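Cysteine hydrolase (Staphylococcus aureus, PDB 6KUA) catalyses the hydrolysis of nicotinamide to nicotinic acid and ammonia, as a nicotinamidase of the isochorismatase family of cysteine hydrolases. Local coordinates at residues Ile124-Val138 with Tyr150-Asn163. Residues are numbered along the deposited sequence; the frame is centred on the assembly and turned at random.
Sequences INQVEIVGVCTDICV and YKISVPAEGVASFN
Lys151 carries its extended chain obliquely across the side chain of Asn125, its CE 3.6 Å from Asn125 ND2, while its backbone N donates to Asn125 O. Next to it Tyr150 turns a ring edge to the same bend: CE1 is 3.3 Å from Ile124 O, and CD1 meets Val127 CG1 obliquely. A water bonded to Ile124 O reaches the Tyr150 hydroxyl weakly; that hydroxyl also pairs with Asp116, and Arg120 of a neighbouring subunit makes a cation-pi contact with the ring. From here strands 126-132 and 151-160 run parallel, Lys151 O accepting from Val127 N at 2.9 Å. Helix 137-147 connects them in a beta-alpha-beta crossover, and the second strand edges the chain's five-stranded parallel sheet. Pairing breaks after Ser153 and resumes where Gly158 O takes Gly131 N at 2.8 Å. Val159, with CG1 beside its backbone N (chi1 -70°), fits that branch against Val138 CG1 at 4.0 Å and sets CG2 against Thr134 CG2. After the cis peptide preceding Cys133, Asp135 OD1 accepts the Ser161 hydroxyl on its syn side at 2.8 Å. Ser161 OG in turn receives Asn163 N in an ST turn, and Asp135 OD2 binds Trp169 of the second subunit.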
loop_
_atom_site.group_PDB
_atom_site.type_symbol
_atom_site.label_atom_id
_atom_site.label_comp_id
_atom_site.label_asym_id
_atom_site.label_seq_id
_atom_site.Cartn_x
_atom_site.Cartn_y
_atom_site.Cartn_z
ATOM N N ILE A 124 -0.067 -2.341 -18.550
ATOM C CA ILE A 124 1.044 -1.389 -18.621
ATOM C C ILE A 124 2.123 -1.812 -17.641
ATOM O O ILE A 124 1.858 -1.947 -16.442
ATOM C CB ILE A 124 0.583 0.038 -18.276
ATOM C CG1 ILE A 124 -0.595 0.472 -19.139
ATOM C CG2 ILE A 124 1.752 0.990 -18.376
ATOM C CD1 ILE A 124 -0.187 0.827 -20.500
ATOM N N ASN A 125 3.351 -1.971 -18.124
ATOM C CA ASN A 125 4.474 -2.186 -17.212
ATOM C C ASN A 125 5.583 -1.170 -17.447
ATOM O O ASN A 125 6.709 -1.380 -17.005
ATOM C CB ASN A 125 5.032 -3.615 -17.329
ATOM C CG ASN A 125 5.811 -3.834 -18.611
ATOM O OD1 ASN A 125 5.573 -3.164 -19.617
ATOM N ND2 ASN A 125 6.758 -4.771 -18.580
ATOM N N GLN A 126 5.288 -0.071 -18.129
ATOM C CA GLN A 126 6.302 0.923 -18.450
ATOM C C GLN A 126 5.676 2.311 -18.387
ATOM O O GLN A 126 4.622 2.540 -18.991
ATOM C CB GLN A 126 6.872 0.620 -19.841
ATOM C CG GLN A 126 7.659 1.719 -20.495
ATOM C CD GLN A 126 8.311 1.250 -21.794
ATOM O OE1 GLN A 126 7.662 1.188 -22.845
ATOM N NE2 GLN A 126 9.594 0.891 -21.720
ATOM N N VAL A 127 6.279 3.228 -17.626
ATOM C CA VAL A 127 5.739 4.579 -17.524
ATOM C C VAL A 127 6.799 5.572 -17.971
ATOM O O VAL A 127 7.996 5.389 -17.717
ATOM C CB VAL A 127 5.229 4.924 -16.105
ATOM C CG1 VAL A 127 4.157 3.938 -15.682
ATOM C CG2 VAL A 127 6.387 4.994 -15.089
ATOM N N GLU A 128 6.351 6.611 -18.657
ATOM C CA GLU A 128 7.165 7.784 -18.938
ATOM C C GLU A 128 6.625 8.936 -18.105
ATOM O O GLU A 128 5.415 9.173 -18.086
ATOM C CB GLU A 128 7.126 8.119 -20.430
ATOM C CG GLU A 128 8.040 9.243 -20.843
ATOM C CD GLU A 128 8.073 9.426 -22.361
ATOM O OE1 GLU A 128 8.013 8.414 -23.107
ATOM O OE2 GLU A 128 8.142 10.591 -22.806
ATOM N N ILE A 129 7.503 9.642 -17.401
ATOM C CA ILE A 129 7.062 10.648 -16.447
ATOM C C ILE A 129 7.560 12.019 -16.872
ATOM O O ILE A 129 8.768 12.235 -17.009
ATOM C CB ILE A 129 7.532 10.344 -15.021
ATOM C CG1 ILE A 129 7.184 8.916 -14.634
ATOM C CG2 ILE A 129 6.851 11.299 -14.062
ATOM C CD1 ILE A 129 7.772 8.527 -13.269
ATOM N N VAL A 130 6.633 12.963 -17.010
ATOM C CA VAL A 130 6.968 14.333 -17.353
ATOM C C VAL A 130 6.230 15.248 -16.389
ATOM O O VAL A 130 5.251 14.856 -15.746
ATOM C CB VAL A 130 6.608 14.665 -18.815
ATOM C CG1 VAL A 130 7.261 13.647 -19.763
ATOM C CG2 VAL A 130 5.082 14.698 -19.008
ATOM N N GLY A 131 6.706 16.486 -16.294
ATOM C CA GLY A 131 6.024 17.440 -15.436
ATOM C C GLY A 131 6.950 18.116 -14.457
ATOM O O GLY A 131 8.148 18.259 -14.730
ATOM N N VAL A 132 6.409 18.558 -13.318
ATOM C CA VAL A 132 7.153 19.343 -12.340
ATOM C C VAL A 132 6.749 18.891 -10.942
ATOM O O VAL A 132 5.694 18.288 -10.756
ATOM C CB VAL A 132 6.896 20.860 -12.491
ATOM C CG1 VAL A 132 7.314 21.361 -13.878
ATOM C CG2 VAL A 132 5.433 21.192 -12.165
ATOM N N CYS A 133 7.615 19.133 -9.948
ATOM C CA CYS A 133 9.032 19.442 -10.100
ATOM C C CYS A 133 9.837 18.161 -10.109
ATOM O O CYS A 133 9.422 17.172 -9.500
ATOM C CB CYS A 133 9.548 20.330 -8.966
ATOM S SG CYS A 133 8.750 21.894 -8.826
ATOM N N THR A 134 10.984 18.200 -10.795
ATOM C CA THR A 134 11.829 17.021 -10.957
ATOM C C THR A 134 12.122 16.348 -9.623
ATOM O O THR A 134 12.050 15.124 -9.507
ATOM C CB THR A 134 13.140 17.418 -11.633
ATOM O OG1 THR A 134 12.877 18.453 -12.580
ATOM C CG2 THR A 134 13.777 16.234 -12.334
ATOM N N ASP A 135 12.479 17.133 -8.612
ATOM C CA ASP A 135 12.947 16.578 -7.351
ATOM C C ASP A 135 11.869 16.580 -6.269
ATOM O O ASP A 135 12.195 16.379 -5.092
ATOM C CB ASP A 135 14.198 17.335 -6.868
ATOM C CG ASP A 135 13.931 18.830 -6.658
ATOM O OD1 ASP A 135 13.186 19.428 -7.466
ATOM O OD2 ASP A 135 14.449 19.412 -5.685
ATOM N N ILE A 136 10.597 16.795 -6.627
ATOM C CA ILE A 136 9.508 16.635 -5.659
ATOM C C ILE A 136 8.470 15.651 -6.209
ATOM O O ILE A 136 8.603 14.439 -6.023
ATOM C CB ILE A 136 8.882 17.995 -5.279
ATOM C CG1 ILE A 136 10.000 19.005 -4.986
ATOM C CG2 ILE A 136 7.972 17.859 -4.051
ATOM C CD1 ILE A 136 9.549 20.360 -4.551
ATOM N N CYS A 137 7.421 16.151 -6.882
ATOM C CA CYS A 137 6.331 15.271 -7.318
ATOM C C CYS A 137 6.798 14.227 -8.323
ATOM O O CYS A 137 6.369 13.067 -8.267
ATOM C CB CYS A 137 5.194 16.099 -7.911
ATOM S SG CYS A 137 4.381 17.071 -6.641
ATOM N N VAL A 138 7.643 14.625 -9.272
ATOM C CA VAL A 138 8.200 13.664 -10.218
ATOM C C VAL A 138 9.018 12.606 -9.480
ATOM O O VAL A 138 8.862 11.397 -9.705
ATOM C CB VAL A 138 9.043 14.405 -11.264
ATOM C CG1 VAL A 138 9.754 13.421 -12.159
ATOM C CG2 VAL A 138 8.152 15.389 -12.059
ATOM N N TYR A 150 7.590 -0.988 -12.121
ATOM C CA TYR A 150 7.458 -0.440 -13.461
ATOM C C TYR A 150 8.817 -0.097 -14.034
ATOM O O TYR A 150 9.711 0.357 -13.313
ATOM C CB TYR A 150 6.598 0.824 -13.444
ATOM C CG TYR A 150 5.172 0.530 -13.165
ATOM C CD1 TYR A 150 4.323 0.131 -14.183
ATOM C CD2 TYR A 150 4.669 0.617 -11.873
ATOM C CE1 TYR A 150 3.019 -0.171 -13.934
ATOM C CE2 TYR A 150 3.347 0.334 -11.605
ATOM C CZ TYR A 150 2.522 -0.052 -12.640
ATOM O OH TYR A 150 1.208 -0.347 -12.388
ATOM N N LYS A 151 8.965 -0.301 -15.340
ATOM C CA LYS A 151 10.082 0.302 -16.055
ATOM C C LYS A 151 9.788 1.783 -16.222
ATOM O O LYS A 151 8.636 2.175 -16.416
ATOM C CB LYS A 151 10.286 -0.364 -17.424
ATOM C CG LYS A 151 10.227 -1.900 -17.409
ATOM C CD LYS A 151 10.337 -2.501 -18.831
ATOM C CE LYS A 151 10.304 -4.037 -18.799
ATOM N NZ LYS A 151 10.304 -4.664 -20.179
ATOM N N ILE A 152 10.822 2.613 -16.123
ATOM C CA ILE A 152 10.654 4.047 -15.923
ATOM C C ILE A 152 11.460 4.820 -16.954
ATOM O O ILE A 152 12.642 4.536 -17.171
ATOM C CB ILE A 152 11.096 4.478 -14.514
ATOM C CG1 ILE A 152 10.245 3.790 -13.441
ATOM C CG2 ILE A 152 11.023 5.987 -14.397
ATOM C CD1 ILE A 152 10.782 4.006 -12.041
ATOM N N SER A 153 10.845 5.852 -17.529
ATOM C CA SER A 153 11.545 6.795 -18.385
ATOM C C SER A 153 11.243 8.207 -17.915
ATOM O O SER A 153 10.073 8.584 -17.768
ATOM C CB SER A 153 11.144 6.603 -19.859
ATOM O OG SER A 153 11.942 7.414 -20.699
ATOM N N VAL A 154 12.289 8.980 -17.647
ATOM C CA VAL A 154 12.093 10.393 -17.327
ATOM C C VAL A 154 12.968 11.230 -18.249
ATOM O O VAL A 154 14.158 11.443 -17.956
ATOM C CB VAL A 154 12.398 10.707 -15.853
ATOM C CG1 VAL A 154 12.030 12.155 -15.560
ATOM C CG2 VAL A 154 11.630 9.767 -14.931
ATOM N N PRO A 155 12.429 11.717 -19.367
ATOM C CA PRO A 155 13.244 12.505 -20.302
ATOM C C PRO A 155 13.586 13.848 -19.687
ATOM O O PRO A 155 12.711 14.549 -19.181
ATOM C CB PRO A 155 12.335 12.658 -21.528
ATOM C CG PRO A 155 10.957 12.524 -20.988
ATOM C CD PRO A 155 11.061 11.506 -19.864
ATOM N N ALA A 156 14.871 14.201 -19.724
ATOM C CA ALA A 156 15.297 15.440 -19.085
ATOM C C ALA A 156 14.646 16.662 -19.719
ATOM O O ALA A 156 14.519 17.697 -19.059
ATOM C CB ALA A 156 16.819 15.557 -19.143
ATOM N N GLU A 157 14.232 16.566 -20.983
ATOM C CA GLU A 157 13.513 17.646 -21.651
ATOM C C GLU A 157 12.057 17.748 -21.213
ATOM O O GLU A 157 11.374 18.702 -21.603
ATOM C CB GLU A 157 13.560 17.437 -23.170
ATOM C CG GLU A 157 14.642 18.202 -23.918
ATOM C CD GLU A 157 14.236 18.490 -25.376
ATOM O OE1 GLU A 157 13.712 19.604 -25.658
ATOM O OE2 GLU A 157 14.431 17.592 -26.234
ATOM N N GLY A 158 11.560 16.779 -20.439
ATOM C CA GLY A 158 10.155 16.718 -20.099
ATOM C C GLY A 158 9.841 17.039 -18.654
ATOM O O GLY A 158 8.673 16.980 -18.251
ATOM N N VAL A 159 10.857 17.405 -17.868
ATOM C CA VAL A 159 10.686 17.725 -16.457
ATOM C C VAL A 159 11.460 19.001 -16.134
ATOM O O VAL A 159 12.408 19.367 -16.829
ATOM C CB VAL A 159 11.148 16.558 -15.549
ATOM C CG1 VAL A 159 10.187 15.363 -15.672
ATOM C CG2 VAL A 159 12.576 16.134 -15.912
ATOM N N ALA A 160 11.047 19.683 -15.059
ATOM C CA ALA A 160 11.715 20.908 -14.627
ATOM C C ALA A 160 11.543 21.123 -13.131
ATOM O O ALA A 160 10.574 20.665 -12.524
ATOM C CB ALA A 160 11.183 22.133 -15.372
ATOM N N SER A 161 12.478 21.878 -12.547
ATOM C CA SER A 161 12.359 22.306 -11.158
ATOM C C SER A 161 12.809 23.757 -11.013
ATOM O O SER A 161 13.569 24.280 -11.830
ATOM C CB SER A 161 13.189 21.418 -10.219
ATOM O OG SER A 161 12.979 21.800 -8.871
ATOM N N PHE A 162 12.343 24.405 -9.940
ATOM C CA PHE A 162 12.880 25.715 -9.585
ATOM C C PHE A 162 14.297 25.618 -9.039
ATOM O O PHE A 162 15.006 26.630 -8.996
ATOM C CB PHE A 162 11.976 26.412 -8.560
ATOM C CG PHE A 162 11.721 25.600 -7.305
ATOM C CD1 PHE A 162 12.619 25.634 -6.236
ATOM C CD2 PHE A 162 10.574 24.820 -7.188
ATOM C CE1 PHE A 162 12.387 24.891 -5.083
ATOM C CE2 PHE A 162 10.332 24.078 -6.035
ATOM C CZ PHE A 162 11.242 24.113 -4.982
ATOM N N ASN A 163 14.720 24.427 -8.636
ATOM C CA ASN A 163 16.003 24.191 -7.989
ATOM C C ASN A 163 16.903 23.461 -8.979
ATOM O O ASN A 163 16.703 22.271 -9.244
ATOM C CB ASN A 163 15.786 23.383 -6.709
ATOM C CG ASN A 163 17.072 23.050 -5.991
ATOM O OD1 ASN A 163 18.165 23.424 -6.425
ATOM N ND2 ASN A 163 16.947 22.339 -4.870
HETATM O O HOH W 1 1.451 -3.136 -13.935
#